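PDB 6PNR: alpha-glucosidase from [Eubacterium] rectale, which probably hydrolyses alpha-glycosides of sulfoquinovose, the sulfonated glucose of sulfolipids, as a sulfoquinovosidase of glycoside hydrolase family 31. Local coordinates for residues L454-Q459 with A470-G475; V461-T464 with G468-S471; S489-Y494 with E512-T517; L506-A511 with E538-R543; Y591-G596 with I601-E606. All blocks are in the same frame, centred on the assembly; numbering follows the deposited sequence.

Contact 1 of 5, residues L454-Q459 with A470-G475. With 9VH ([(3~{S},4~{R},5~{R})-4,5-bis(oxidanyl)piperidin-3-yl]methanesulfonic acid), chain C.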
# COMPACT_ATOMS: atom_id res chain seq x y z
N LEU A 454 -31.57 5.15 1.27
CA LEU A 454 -30.12 5.28 1.36
C LEU A 454 -29.71 6.73 1.12
O LEU A 454 -30.44 7.50 0.50
CB LEU A 454 -29.41 4.40 0.32
CG LEU A 454 -29.03 2.95 0.60
CD1 LEU A 454 -28.16 2.46 -0.56
CD2 LEU A 454 -28.30 2.83 1.91
N TRP A 455 -28.52 7.09 1.62
CA TRP A 455 -27.80 8.22 1.04
C TRP A 455 -26.35 7.80 0.88
O TRP A 455 -25.87 6.86 1.54
CB TRP A 455 -27.98 9.53 1.85
CG TRP A 455 -26.87 9.97 2.79
CD1 TRP A 455 -25.87 10.88 2.52
CD2 TRP A 455 -26.71 9.59 4.16
NE1 TRP A 455 -25.09 11.05 3.64
CE2 TRP A 455 -25.57 10.27 4.66
CE3 TRP A 455 -27.41 8.74 5.03
CZ2 TRP A 455 -25.11 10.12 5.97
CZ3 TRP A 455 -26.96 8.58 6.33
CH2 TRP A 455 -25.81 9.27 6.79
N ALA A 456 -25.66 8.46 -0.05
CA ALA A 456 -24.31 8.07 -0.46
C ALA A 456 -23.25 8.35 0.60
O ALA A 456 -22.06 8.26 0.27
CB ALA A 456 -23.94 8.76 -1.78
N GLY A 457 -23.57 8.69 1.85
CA GLY A 457 -22.53 8.87 2.84
C GLY A 457 -21.80 10.19 2.61
O GLY A 457 -22.29 11.08 1.92
N ASP A 458 -20.60 10.29 3.19
CA ASP A 458 -19.80 11.50 3.13
C ASP A 458 -18.99 11.54 1.83
O ASP A 458 -18.12 10.70 1.62
CB ASP A 458 -18.81 11.57 4.30
CG ASP A 458 -19.47 11.55 5.67
OD1 ASP A 458 -20.71 11.64 5.76
OD2 ASP A 458 -18.70 11.48 6.66
N GLN A 459 -19.25 12.53 0.98
CA GLN A 459 -18.32 12.88 -0.09
C GLN A 459 -17.45 14.05 0.36
O GLN A 459 -17.84 14.83 1.22
CB GLN A 459 -19.07 13.27 -1.37
CG GLN A 459 -19.50 12.10 -2.21
CD GLN A 459 -20.67 11.39 -1.58
OE1 GLN A 459 -21.72 12.00 -1.38
NE2 GLN A 459 -20.49 10.12 -1.23
N ALA A 470 -19.18 12.99 -8.70
CA ALA A 470 -19.35 11.88 -9.63
C ALA A 470 -19.53 10.54 -8.90
O ALA A 470 -20.23 9.66 -9.41
CB ALA A 470 -18.16 11.81 -10.59
N SER A 471 -18.93 10.39 -7.72
CA SER A 471 -18.97 9.09 -7.04
C SER A 471 -20.37 8.79 -6.52
O SER A 471 -20.70 7.62 -6.31
CB SER A 471 -17.93 9.03 -5.90
OG SER A 471 -18.23 9.96 -4.86
N VAL A 472 -21.20 9.82 -6.36
CA VAL A 472 -22.60 9.64 -6.01
C VAL A 472 -23.33 8.83 -7.08
O VAL A 472 -24.19 7.98 -6.77
CB VAL A 472 -23.26 11.02 -5.81
CG1 VAL A 472 -24.79 10.87 -5.69
CG2 VAL A 472 -22.63 11.75 -4.62
N ILE A 473 -23.03 9.09 -8.35
CA ILE A 473 -23.75 8.39 -9.42
C ILE A 473 -23.39 6.92 -9.42
O ILE A 473 -24.26 6.04 -9.57
CB ILE A 473 -23.44 9.02 -10.79
CG1 ILE A 473 -23.75 10.51 -10.79
CG2 ILE A 473 -24.24 8.30 -11.89
CD1 ILE A 473 -22.90 11.27 -11.75
N CYS A 474 -22.09 6.63 -9.30
CA CYS A 474 -21.63 5.25 -9.20
C CYS A 474 -22.29 4.53 -8.02
O CYS A 474 -22.73 3.38 -8.14
CB CYS A 474 -20.10 5.25 -9.06
SG CYS A 474 -19.32 3.62 -9.28
N GLY A 475 -22.36 5.20 -6.87
CA GLY A 475 -23.01 4.61 -5.72
C GLY A 475 -24.48 4.33 -5.96
O GLY A 475 -25.01 3.33 -5.48
O1 9VH C . -20.29 14.91 13.17
S1 9VH C . -21.16 13.82 13.58
O2 9VH C . -20.45 12.57 13.53
O3 9VH C . -21.79 14.11 14.85
C1 9VH C . -22.44 13.78 12.36
C2 9VH C . -21.96 13.41 10.95
C3 9VH C . -21.68 11.91 10.93
N1 9VH C . -21.50 11.28 9.62
C4 9VH C . -22.57 11.61 8.69
C5 9VH C . -22.69 13.12 8.55
O4 9VH C . -23.74 13.40 7.63
C6 9VH C . -23.02 13.74 9.90
O5 9VH C . -23.15 15.16 9.78
O HOH W 1 -17.73 9.29 -2.17
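The carboxamide of Q459 has the methyl CG2 of V472 against it: CG2 is 3.4 Å from Q459 OE1 and almost as near to CD, and the two side chains cross at about a right angle. At the other end of the amide, Q459 NE2 gives a hydrogen bond to A456 O (2.9 Å), the acceptor in the amide plane but the donor 50° above the carbonyl plane of A456. Within the family 31 TIM barrel this packs helix 469-481 against the back of a loop whose front faces the ligand. There W455 carries the N of G457 over one ring face, near the rim, and its CZ2 is 3.9 Å from O4 of the piperidine inhibitor, while D458 OD1 comes to 3.5 Å from the inhibitor's C4. R521 adds a cation-pi partner for W455. The arrangement is consistent with second-shell positioning of the pocket loop: a bend at chi2 (74°) folds the amide back onto its own loop and against the helix, whose V472 also touches A456 CB. One water completes the seam, accepting from Q459 NE2 and donating to S471 OG (2.8 Å), a hydroxyl that itself bonds to G468 O.

Contact 2 of 5, residues V461-T464 with G468-S471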
# COMPACT_ATOMS: atom_id res chain seq x y z
N VAL A 461 -16.07 17.75 -0.46
CA VAL A 461 -16.73 18.89 -1.09
C VAL A 461 -15.98 19.29 -2.36
O VAL A 461 -15.51 20.42 -2.49
CB VAL A 461 -16.84 20.06 -0.09
CG1 VAL A 461 -17.85 19.73 0.99
CG2 VAL A 461 -15.46 20.40 0.55
N ASP A 462 -15.92 18.39 -3.35
CA ASP A 462 -15.20 18.71 -4.58
C ASP A 462 -15.76 17.92 -5.75
O ASP A 462 -16.75 17.18 -5.63
CB ASP A 462 -13.68 18.48 -4.41
CG ASP A 462 -13.34 17.05 -4.03
OD1 ASP A 462 -13.97 16.11 -4.57
OD2 ASP A 462 -12.39 16.86 -3.21
N PHE A 463 -15.13 18.12 -6.91
CA PHE A 463 -15.50 17.49 -8.18
C PHE A 463 -14.59 16.31 -8.51
O PHE A 463 -14.43 15.97 -9.69
CB PHE A 463 -15.40 18.49 -9.34
CG PHE A 463 -16.49 19.54 -9.40
CD1 PHE A 463 -17.77 19.22 -9.82
CD2 PHE A 463 -16.21 20.87 -9.12
CE1 PHE A 463 -18.76 20.20 -9.90
CE2 PHE A 463 -17.18 21.85 -9.20
CZ PHE A 463 -18.45 21.52 -9.59
N THR A 464 -13.95 15.71 -7.51
CA THR A 464 -13.03 14.64 -7.83
C THR A 464 -13.81 13.38 -8.20
O THR A 464 -15.00 13.23 -7.88
CB THR A 464 -12.08 14.33 -6.66
OG1 THR A 464 -12.84 13.87 -5.53
CG2 THR A 464 -11.26 15.56 -6.29
N GLY A 468 -15.86 12.89 -4.99
CA GLY A 468 -16.71 14.05 -5.16
C GLY A 468 -18.04 13.72 -5.78
O GLY A 468 -18.54 12.59 -5.65
N LEU A 469 -18.61 14.69 -6.51
CA LEU A 469 -19.97 14.58 -7.03
C LEU A 469 -20.15 13.32 -7.86
O LEU A 469 -21.15 12.61 -7.71
CB LEU A 469 -20.29 15.85 -7.84
CG LEU A 469 -21.71 16.17 -8.34
CD1 LEU A 469 -21.83 17.67 -8.60
CD2 LEU A 469 -22.10 15.40 -9.60
N ALA A 470 -19.18 12.99 -8.70
CA ALA A 470 -19.35 11.88 -9.63
C ALA A 470 -19.53 10.54 -8.90
O ALA A 470 -20.23 9.66 -9.41
CB ALA A 470 -18.16 11.81 -10.59
N SER A 471 -18.93 10.39 -7.72
CA SER A 471 -18.97 9.09 -7.04
C SER A 471 -20.37 8.79 -6.52
O SER A 471 -20.70 7.62 -6.31
CB SER A 471 -17.93 9.03 -5.90
OG SER A 471 -18.23 9.96 -4.86
O HOH W 2 -17.04 14.85 -9.51
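D462 meets G468 across the short loop before helix 469-481, and its side chain can be followed outward from CB. CB itself points away from residues 468-471, but chi1 of 59° sets CG between the backbone N and the carbonyl carbon and brings the carboxylate round again. OD1 then comes to 3.5 Å from G468 CA and collects two donors from T464, the backbone N at 3.0 Å and the hydroxyl OG1 at 2.7 Å, both arriving from the same face of the carboxylate plane. The first of these bonds makes an Asx turn. OD2, at the tip, is held by N500 ND2. The backbone of the same aspartate meets the start of the helix: L469 N donates to D462 O (3.2 Å), in the carbonyl plane, and G468 CA sits at the same 3.2 Å from D462 O. A side chain on G468 would run into that oxygen and into T464 N, which explains the glycine. T464 O takes a weak bond from G468 N and also one from a water that accepts from A470 N (2.9 Å). Beside this polar knot, F463 CE1 lies 4.2 Å from L469 CD1, the two side chains pointing the same way. The loop leads into helix 469-481, with helix 504-514 alongside: F463 packs on L506 and R509, L469 on W510 and M513.

Contact 3 of 5, residues S489-Y494 with E512-T517. With 9VH ([(3~{S},4~{R},5~{R})-4,5-bis(oxidanyl)piperidin-3-yl]methanesulfonic acid), chain C.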
# COMPACT_ATOMS: atom_id res chain seq x y z
N SER A 489 -27.99 12.11 -2.04
CA SER A 489 -26.70 12.54 -1.52
C SER A 489 -26.84 13.90 -0.84
O SER A 489 -27.84 14.61 -1.03
CB SER A 489 -25.64 12.62 -2.63
OG SER A 489 -26.07 13.48 -3.68
N ASP A 490 -25.83 14.24 -0.02
CA ASP A 490 -25.67 15.60 0.50
C ASP A 490 -25.44 16.57 -0.65
O ASP A 490 -24.42 16.48 -1.34
CB ASP A 490 -24.45 15.69 1.44
CG ASP A 490 -24.50 14.74 2.62
OD1 ASP A 490 -25.59 14.55 3.19
OD2 ASP A 490 -23.42 14.21 3.00
N ILE A 491 -26.35 17.52 -0.85
CA ILE A 491 -26.17 18.49 -1.93
C ILE A 491 -25.00 19.40 -1.58
O ILE A 491 -25.09 20.21 -0.65
CB ILE A 491 -27.44 19.29 -2.19
CG1 ILE A 491 -28.52 18.37 -2.79
CG2 ILE A 491 -27.13 20.47 -3.13
CD1 ILE A 491 -29.89 19.01 -2.89
N GLY A 492 -23.90 19.27 -2.30
CA GLY A 492 -22.68 19.99 -1.99
C GLY A 492 -21.63 19.20 -1.26
O GLY A 492 -20.54 19.75 -0.99
N GLY A 493 -21.89 17.94 -0.92
CA GLY A 493 -20.90 17.12 -0.25
C GLY A 493 -20.84 17.42 1.23
O GLY A 493 -21.59 18.24 1.77
N TYR A 494 -19.91 16.75 1.90
CA TYR A 494 -19.80 16.85 3.35
C TYR A 494 -18.40 17.24 3.80
O TYR A 494 -18.25 18.22 4.53
CB TYR A 494 -20.21 15.54 4.03
CG TYR A 494 -20.01 15.60 5.54
CD1 TYR A 494 -20.94 16.23 6.37
CD2 TYR A 494 -18.88 15.02 6.14
CE1 TYR A 494 -20.76 16.29 7.74
CE2 TYR A 494 -18.70 15.06 7.52
CZ TYR A 494 -19.63 15.71 8.31
OH TYR A 494 -19.45 15.77 9.68
N GLU A 512 -28.37 20.47 -9.14
CA GLU A 512 -29.03 20.22 -10.42
C GLU A 512 -29.02 18.74 -10.80
O GLU A 512 -29.80 18.33 -11.66
CB GLU A 512 -28.39 21.07 -11.53
CG GLU A 512 -27.10 20.52 -12.13
CD GLU A 512 -26.41 21.51 -13.08
OE1 GLU A 512 -26.43 22.73 -12.79
OE2 GLU A 512 -25.86 21.08 -14.10
N MET A 513 -28.16 17.94 -10.16
CA MET A 513 -28.28 16.49 -10.24
C MET A 513 -29.34 15.98 -9.28
O MET A 513 -30.18 15.14 -9.65
CB MET A 513 -26.93 15.82 -9.92
CG MET A 513 -27.06 14.33 -9.59
SD MET A 513 -25.48 13.47 -9.37
CE MET A 513 -25.00 14.08 -7.74
N ALA A 514 -29.33 16.51 -8.05
CA ALA A 514 -30.21 16.03 -6.99
C ALA A 514 -31.69 16.20 -7.34
O ALA A 514 -32.53 15.42 -6.87
CB ALA A 514 -29.90 16.75 -5.68
N MET A 515 -32.03 17.20 -8.17
CA MET A 515 -33.44 17.34 -8.52
C MET A 515 -33.94 16.20 -9.40
O MET A 515 -35.15 16.05 -9.54
CB MET A 515 -33.71 18.69 -9.20
CG MET A 515 -33.00 18.90 -10.53
SD MET A 515 -33.28 20.59 -11.13
CE MET A 515 -32.53 20.54 -12.75
N PHE A 516 -33.04 15.40 -9.97
CA PHE A 516 -33.42 14.16 -10.66
C PHE A 516 -33.13 12.94 -9.79
O PHE A 516 -32.61 11.94 -10.28
CB PHE A 516 -32.71 14.05 -12.00
CG PHE A 516 -33.03 15.16 -12.96
CD1 PHE A 516 -34.22 15.16 -13.68
CD2 PHE A 516 -32.13 16.21 -13.15
CE1 PHE A 516 -34.51 16.18 -14.57
CE2 PHE A 516 -32.42 17.24 -14.03
CZ PHE A 516 -33.62 17.23 -14.74
N THR A 517 -33.42 13.02 -8.49
CA THR A 517 -33.33 11.90 -7.55
C THR A 517 -34.58 11.96 -6.68
O THR A 517 -35.30 12.96 -6.73
CB THR A 517 -32.05 11.98 -6.70
OG1 THR A 517 -32.16 13.04 -5.75
CG2 THR A 517 -30.79 12.19 -7.57
O1 9VH C . -20.29 14.91 13.17
S1 9VH C . -21.16 13.82 13.58
O2 9VH C . -20.45 12.57 13.53
O3 9VH C . -21.79 14.11 14.85
C1 9VH C . -22.44 13.78 12.36
C2 9VH C . -21.96 13.41 10.95
C3 9VH C . -21.68 11.91 10.93
N1 9VH C . -21.50 11.28 9.62
C4 9VH C . -22.57 11.61 8.69
C5 9VH C . -22.69 13.12 8.55
O4 9VH C . -23.74 13.40 7.63
C6 9VH C . -23.02 13.74 9.90
O5 9VH C . -23.15 15.16 9.78
O HOH W 3 -29.89 13.55 -4.32
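I491 and A514 make the tight part of this contact, with CG1 and CD1 of the isoleucine each 3.6 Å from the alanine CB. Chi1 of -69° places CG1 beside the backbone N, which carries the end of the chain toward helix 504-514. Around S489 the fit is looser: its OG is 4.2 Å from M513 CE and is hydrogen-bonded to W510 NE1, and a water bridges the two segments, accepting from S489 N (3.3 Å) and donating to T517 OG1 (2.7 Å). That threonine hydroxyl in turn donates to A514 O, on a lone pair in the carbonyl plane, at the end of a type I turn. The segments belong to the beta-alpha-beta unit of strand 490-491, helix 504-514 and strand 521-522. After I491 a type II turn, closed by G493 N to D490 O and dependent on G492 for its backbone angles, leads to Y494 in the ligand pocket. The Y494 ring lies with one face toward inhibitor C5, its CE1 3.3 Å from the ligand's O5, and H523 meets the ring edge-to-face. An alanine in place of Y494 would be likely to leave that side of the piperidine uncovered and H523 without this edge-to-face neighbour. The chemistry is divided accordingly: apolar packing joins strand to helix, W510 and A514 O hold the two hydroxyls, and the sugar-like ring is met by an aromatic face.

Contact 4 of 5, residues L506-A511 with E538-R543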
# COMPACT_ATOMS: atom_id res chain seq x y z
N LEU A 506 -19.85 24.15 -7.07
CA LEU A 506 -20.05 22.76 -6.65
C LEU A 506 -21.44 22.55 -6.07
O LEU A 506 -22.11 21.56 -6.40
CB LEU A 506 -18.99 22.36 -5.63
CG LEU A 506 -19.31 20.93 -5.16
CD1 LEU A 506 -19.00 19.92 -6.28
CD2 LEU A 506 -18.60 20.61 -3.90
N PHE A 507 -21.88 23.44 -5.18
CA PHE A 507 -23.21 23.28 -4.62
C PHE A 507 -24.26 23.27 -5.72
O PHE A 507 -25.18 22.44 -5.70
CB PHE A 507 -23.51 24.39 -3.60
CG PHE A 507 -24.92 24.33 -3.07
CD1 PHE A 507 -25.98 24.91 -3.77
CD2 PHE A 507 -25.20 23.65 -1.89
CE1 PHE A 507 -27.29 24.82 -3.31
CE2 PHE A 507 -26.51 23.56 -1.42
CZ PHE A 507 -27.55 24.15 -2.13
N LEU A 508 -24.14 24.18 -6.69
CA LEU A 508 -25.16 24.30 -7.72
C LEU A 508 -25.14 23.10 -8.67
O LEU A 508 -26.21 22.60 -9.06
CB LEU A 508 -24.99 25.61 -8.48
CG LEU A 508 -25.37 26.84 -7.66
CD1 LEU A 508 -24.94 28.11 -8.38
CD2 LEU A 508 -26.87 26.85 -7.38
N ARG A 509 -23.95 22.64 -9.08
CA ARG A 509 -23.87 21.43 -9.90
C ARG A 509 -24.44 20.23 -9.16
O ARG A 509 -25.06 19.36 -9.78
CB ARG A 509 -22.42 21.14 -10.31
CG ARG A 509 -21.88 22.02 -11.43
CD ARG A 509 -22.70 21.85 -12.73
NE ARG A 509 -22.05 22.58 -13.81
CZ ARG A 509 -22.61 22.89 -14.98
NH1 ARG A 509 -23.86 22.55 -15.24
NH2 ARG A 509 -21.90 23.56 -15.88
N TRP A 510 -24.21 20.13 -7.84
CA TRP A 510 -24.78 19.02 -7.08
C TRP A 510 -26.30 19.12 -7.00
O TRP A 510 -27.00 18.11 -7.11
CB TRP A 510 -24.17 18.98 -5.67
CG TRP A 510 -23.92 17.58 -5.10
CD1 TRP A 510 -24.83 16.59 -4.90
CD2 TRP A 510 -22.66 17.08 -4.61
NE1 TRP A 510 -24.22 15.48 -4.33
CE2 TRP A 510 -22.89 15.77 -4.14
CE3 TRP A 510 -21.36 17.61 -4.55
CZ2 TRP A 510 -21.86 14.97 -3.62
CZ3 TRP A 510 -20.34 16.82 -4.03
CH2 TRP A 510 -20.60 15.51 -3.57
N ALA A 511 -26.82 20.33 -6.80
CA ALA A 511 -28.27 20.48 -6.68
C ALA A 511 -28.99 20.15 -7.99
O ALA A 511 -30.10 19.59 -7.98
CB ALA A 511 -28.60 21.89 -6.21
N GLU A 538 -27.26 35.39 -2.59
CA GLU A 538 -28.61 35.61 -3.09
C GLU A 538 -28.82 34.94 -4.45
O GLU A 538 -29.87 34.35 -4.70
CB GLU A 538 -28.93 37.10 -3.18
CG GLU A 538 -29.02 37.81 -1.83
CD GLU A 538 -30.08 37.22 -0.92
OE1 GLU A 538 -31.17 36.87 -1.43
OE2 GLU A 538 -29.84 37.10 0.30
N ASP A 539 -27.83 35.03 -5.35
CA ASP A 539 -27.95 34.41 -6.66
C ASP A 539 -28.15 32.90 -6.53
O ASP A 539 -28.94 32.31 -7.28
CB ASP A 539 -26.72 34.72 -7.52
CG ASP A 539 -26.78 34.08 -8.90
OD1 ASP A 539 -27.65 34.46 -9.70
OD2 ASP A 539 -25.95 33.18 -9.19
N THR A 540 -27.47 32.28 -5.57
CA THR A 540 -27.63 30.85 -5.34
C THR A 540 -29.03 30.52 -4.86
O THR A 540 -29.63 29.53 -5.29
CB THR A 540 -26.59 30.35 -4.34
OG1 THR A 540 -25.27 30.63 -4.83
CG2 THR A 540 -26.71 28.84 -4.15
N MET A 541 -29.59 31.34 -3.96
CA MET A 541 -30.94 31.06 -3.48
C MET A 541 -31.97 31.22 -4.59
O MET A 541 -32.94 30.46 -4.67
CB MET A 541 -31.26 31.96 -2.29
CG MET A 541 -30.52 31.52 -1.05
SD MET A 541 -30.98 32.39 0.45
CE MET A 541 -29.99 33.86 0.25
N GLU A 542 -31.76 32.19 -5.49
CA GLU A 542 -32.66 32.34 -6.62
C GLU A 542 -32.56 31.14 -7.56
O GLU A 542 -33.57 30.63 -8.05
CB GLU A 542 -32.36 33.64 -7.36
CG GLU A 542 -32.61 34.89 -6.52
CD GLU A 542 -31.89 36.12 -7.07
OE1 GLU A 542 -31.52 36.11 -8.27
OE2 GLU A 542 -31.68 37.10 -6.29
N ARG A 543 -31.33 30.68 -7.81
CA ARG A 543 -31.12 29.49 -8.64
C ARG A 543 -31.71 28.25 -8.00
O ARG A 543 -32.33 27.42 -8.67
CB ARG A 543 -29.63 29.29 -8.90
CG ARG A 543 -29.02 30.25 -9.91
CD ARG A 543 -27.50 30.10 -9.90
NE ARG A 543 -26.85 30.92 -10.91
CZ ARG A 543 -26.69 30.54 -12.17
NH1 ARG A 543 -27.14 29.35 -12.56
NH2 ARG A 543 -26.07 31.33 -13.04
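Two barrel helices of the family 31 catalytic domain pack here almost exactly parallel, the short segments 506-511 and 538-543 at 3° to each other with axes 11.0 Å apart. L508 reaches across with both methyls, CD1 meeting R543 CD (3.6 Å) and CD2 the T540 methyl CG2 (3.8 Å). The same CG2 is 4.0 Å from F507 CD1, approached obliquely to the ring. Chi1 of -58° sets the T540 hydroxyl beside its own backbone N, where OG1 bonds to D537, and leaves the methyl for the interface. R543 lends the contact its aliphatic chain, extended from CG to NE, while NE makes a salt bridge to D539 OD2 (3.0 Å) in the guanidinium plane. D539 OD2 is also paired with K504, and R543 NH1 reaches L641 O. F507 also leans on I491 of strand 490-491, as does A511 one turn on, and both touch L544 of helix 538-568; W510, on another side of helix 504-514, meets helix 469-481.

Contact 5 of 5, residues Y591-G596 with I601-E606. With SO4 (sulfate ion), chain D.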
# COMPACT_ATOMS: atom_id res chain seq x y z
N TYR A 591 -21.45 7.13 -15.26
CA TYR A 591 -21.78 8.50 -14.86
C TYR A 591 -22.97 9.06 -15.63
O TYR A 591 -23.22 10.27 -15.60
CB TYR A 591 -20.54 9.40 -14.98
CG TYR A 591 -19.39 8.92 -14.09
CD1 TYR A 591 -19.54 8.81 -12.72
CD2 TYR A 591 -18.16 8.57 -14.64
CE1 TYR A 591 -18.49 8.36 -11.91
CE2 TYR A 591 -17.11 8.14 -13.84
CZ TYR A 591 -17.28 8.04 -12.49
OH TYR A 591 -16.24 7.59 -11.71
N GLU A 592 -23.72 8.21 -16.32
CA GLU A 592 -25.08 8.52 -16.75
C GLU A 592 -26.01 7.48 -16.13
O GLU A 592 -25.60 6.35 -15.87
CB GLU A 592 -25.23 8.49 -18.28
CG GLU A 592 -24.07 9.12 -19.04
CD GLU A 592 -24.30 9.16 -20.54
OE1 GLU A 592 -25.13 8.36 -21.03
OE2 GLU A 592 -23.66 9.99 -21.22
N TYR A 593 -27.26 7.87 -15.91
CA TYR A 593 -28.28 6.94 -15.43
C TYR A 593 -29.62 7.25 -16.08
O TYR A 593 -29.89 8.39 -16.47
CB TYR A 593 -28.42 6.96 -13.89
CG TYR A 593 -28.83 8.29 -13.28
CD1 TYR A 593 -27.88 9.24 -12.90
CD2 TYR A 593 -30.17 8.58 -13.03
CE1 TYR A 593 -28.26 10.46 -12.31
CE2 TYR A 593 -30.56 9.79 -12.46
CZ TYR A 593 -29.60 10.72 -12.09
OH TYR A 593 -30.00 11.91 -11.52
N LEU A 594 -30.46 6.22 -16.20
CA LEU A 594 -31.86 6.41 -16.56
C LEU A 594 -32.64 6.74 -15.30
O LEU A 594 -32.58 5.98 -14.32
CB LEU A 594 -32.43 5.17 -17.26
CG LEU A 594 -31.65 4.70 -18.49
CD1 LEU A 594 -32.19 3.38 -19.09
CD2 LEU A 594 -31.60 5.80 -19.54
N PHE A 595 -33.32 7.89 -15.30
CA PHE A 595 -34.18 8.31 -14.19
C PHE A 595 -35.56 7.75 -14.52
O PHE A 595 -36.36 8.38 -15.20
CB PHE A 595 -34.17 9.83 -14.07
CG PHE A 595 -35.02 10.38 -12.96
CD1 PHE A 595 -34.91 9.90 -11.66
CD2 PHE A 595 -35.88 11.44 -13.19
CE1 PHE A 595 -35.67 10.43 -10.63
CE2 PHE A 595 -36.65 11.99 -12.17
CZ PHE A 595 -36.54 11.48 -10.88
N GLY A 596 -35.80 6.52 -14.07
CA GLY A 596 -36.92 5.75 -14.60
C GLY A 596 -36.65 5.33 -16.04
O GLY A 596 -35.55 5.43 -16.56
N ILE A 601 -30.15 10.95 -17.57
CA ILE A 601 -29.47 12.02 -16.86
C ILE A 601 -27.98 11.76 -16.95
O ILE A 601 -27.52 10.64 -16.67
CB ILE A 601 -29.91 12.10 -15.39
CG1 ILE A 601 -31.44 11.95 -15.26
CG2 ILE A 601 -29.40 13.41 -14.77
CD1 ILE A 601 -32.25 13.04 -16.02
N ALA A 602 -27.23 12.79 -17.35
CA ALA A 602 -25.77 12.73 -17.46
C ALA A 602 -25.20 13.95 -16.74
O ALA A 602 -24.92 14.97 -17.37
CB ALA A 602 -25.33 12.71 -18.92
N PRO A 603 -25.03 13.87 -15.42
CA PRO A 603 -24.66 15.08 -14.66
C PRO A 603 -23.27 15.60 -15.02
O PRO A 603 -22.32 14.84 -15.21
CB PRO A 603 -24.71 14.60 -13.20
CG PRO A 603 -25.69 13.46 -13.23
CD PRO A 603 -25.40 12.76 -14.54
N VAL A 604 -23.16 16.93 -15.10
CA VAL A 604 -21.85 17.57 -15.15
C VAL A 604 -21.17 17.35 -13.81
O VAL A 604 -21.67 17.79 -12.77
CB VAL A 604 -21.98 19.06 -15.47
CG1 VAL A 604 -20.60 19.76 -15.35
CG2 VAL A 604 -22.59 19.25 -16.87
N TYR A 605 -20.04 16.65 -13.82
CA TYR A 605 -19.32 16.39 -12.58
C TYR A 605 -17.94 17.04 -12.57
O TYR A 605 -17.09 16.65 -11.76
CB TYR A 605 -19.22 14.88 -12.33
CG TYR A 605 -18.50 14.06 -13.40
CD1 TYR A 605 -17.11 14.07 -13.50
CD2 TYR A 605 -19.21 13.23 -14.27
CE1 TYR A 605 -16.44 13.31 -14.46
CE2 TYR A 605 -18.55 12.46 -15.23
CZ TYR A 605 -17.17 12.51 -15.32
OH TYR A 605 -16.52 11.74 -16.26
N GLU A 606 -17.69 18.02 -13.44
CA GLU A 606 -16.43 18.75 -13.47
C GLU A 606 -16.70 20.24 -13.39
O GLU A 606 -17.78 20.71 -13.77
CB GLU A 606 -15.61 18.43 -14.73
CG GLU A 606 -15.18 16.98 -14.86
CD GLU A 606 -14.67 16.64 -16.25
OE1 GLU A 606 -15.00 17.37 -17.21
OE2 GLU A 606 -13.93 15.65 -16.39
S SO4 D . -18.80 7.06 -18.25
O1 SO4 D . -18.67 5.82 -17.48
O2 SO4 D . -18.68 6.75 -19.68
O3 SO4 D . -17.71 7.98 -17.89
O4 SO4 D . -20.11 7.69 -17.99
O HOH W 4 -22.25 12.62 -16.69
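Y593 and I601 form an antiparallel hydrogen-bonded pair, Y593 N to I601 O at 2.9 Å and I601 N to Y593 O at 2.8 Å, in the hairpin of strands 593-595 and 599-601. Their side chains share a face of the sheet: chi1 of 61° swings the tyrosine ring over its partner, and I601 CB sits 3.8 Å from the ring centroid, 20° off the normal, in a CH-pi contact. I601 CG1 also meets F595 CB (3.7 Å). Next along, E592 CG packs on A602 CB and P603 CG comes to the Y593 ring. Where the strands part, a water donates to Y591 O and P603 O, and the Y591 and Y605 rings meet obliquely, centroids 4.9 Å apart. A sulfate ion, likely a crystallisation additive, accepts from Y591 N and Q590 N. The outer shell fixes these groups: E592 OE2 takes Y615 N, and Y593 OH bonds to F516 O of the barrel domain. A leucine at Y593 would probably cost F516 O that hydroxyl partner and I601 the flat face it rests on. As a case of domain joining, backbone bonds pair the two strands, and tyrosine hydroxyls make polar links to the barrel, Y557 OH to F595 O being another.

Contacts 1 to 4 lie within the TIM-barrel domain and contact 5 in the C-terminal domain, yet the five form one continuous block. Contacts 1 and 2, with centres about 9 Å apart, share helix 469-481; contacts 3 and 4, with centres about 11 Å apart, share helix 504-514 and alternate along the chain, while contact 5 comes last. W510 of contact 4 connects the groups, lying against both contact 1 and contact 3. Contacts 1 and 3 both reach the inhibitor and are joined by a probable backbone bond between Q459 and Y494. Contact 5, its centre about 13 Å from those of contacts 1 and 2, places the C-terminal domain against helix 469-481, behind the loop that lines the pocket.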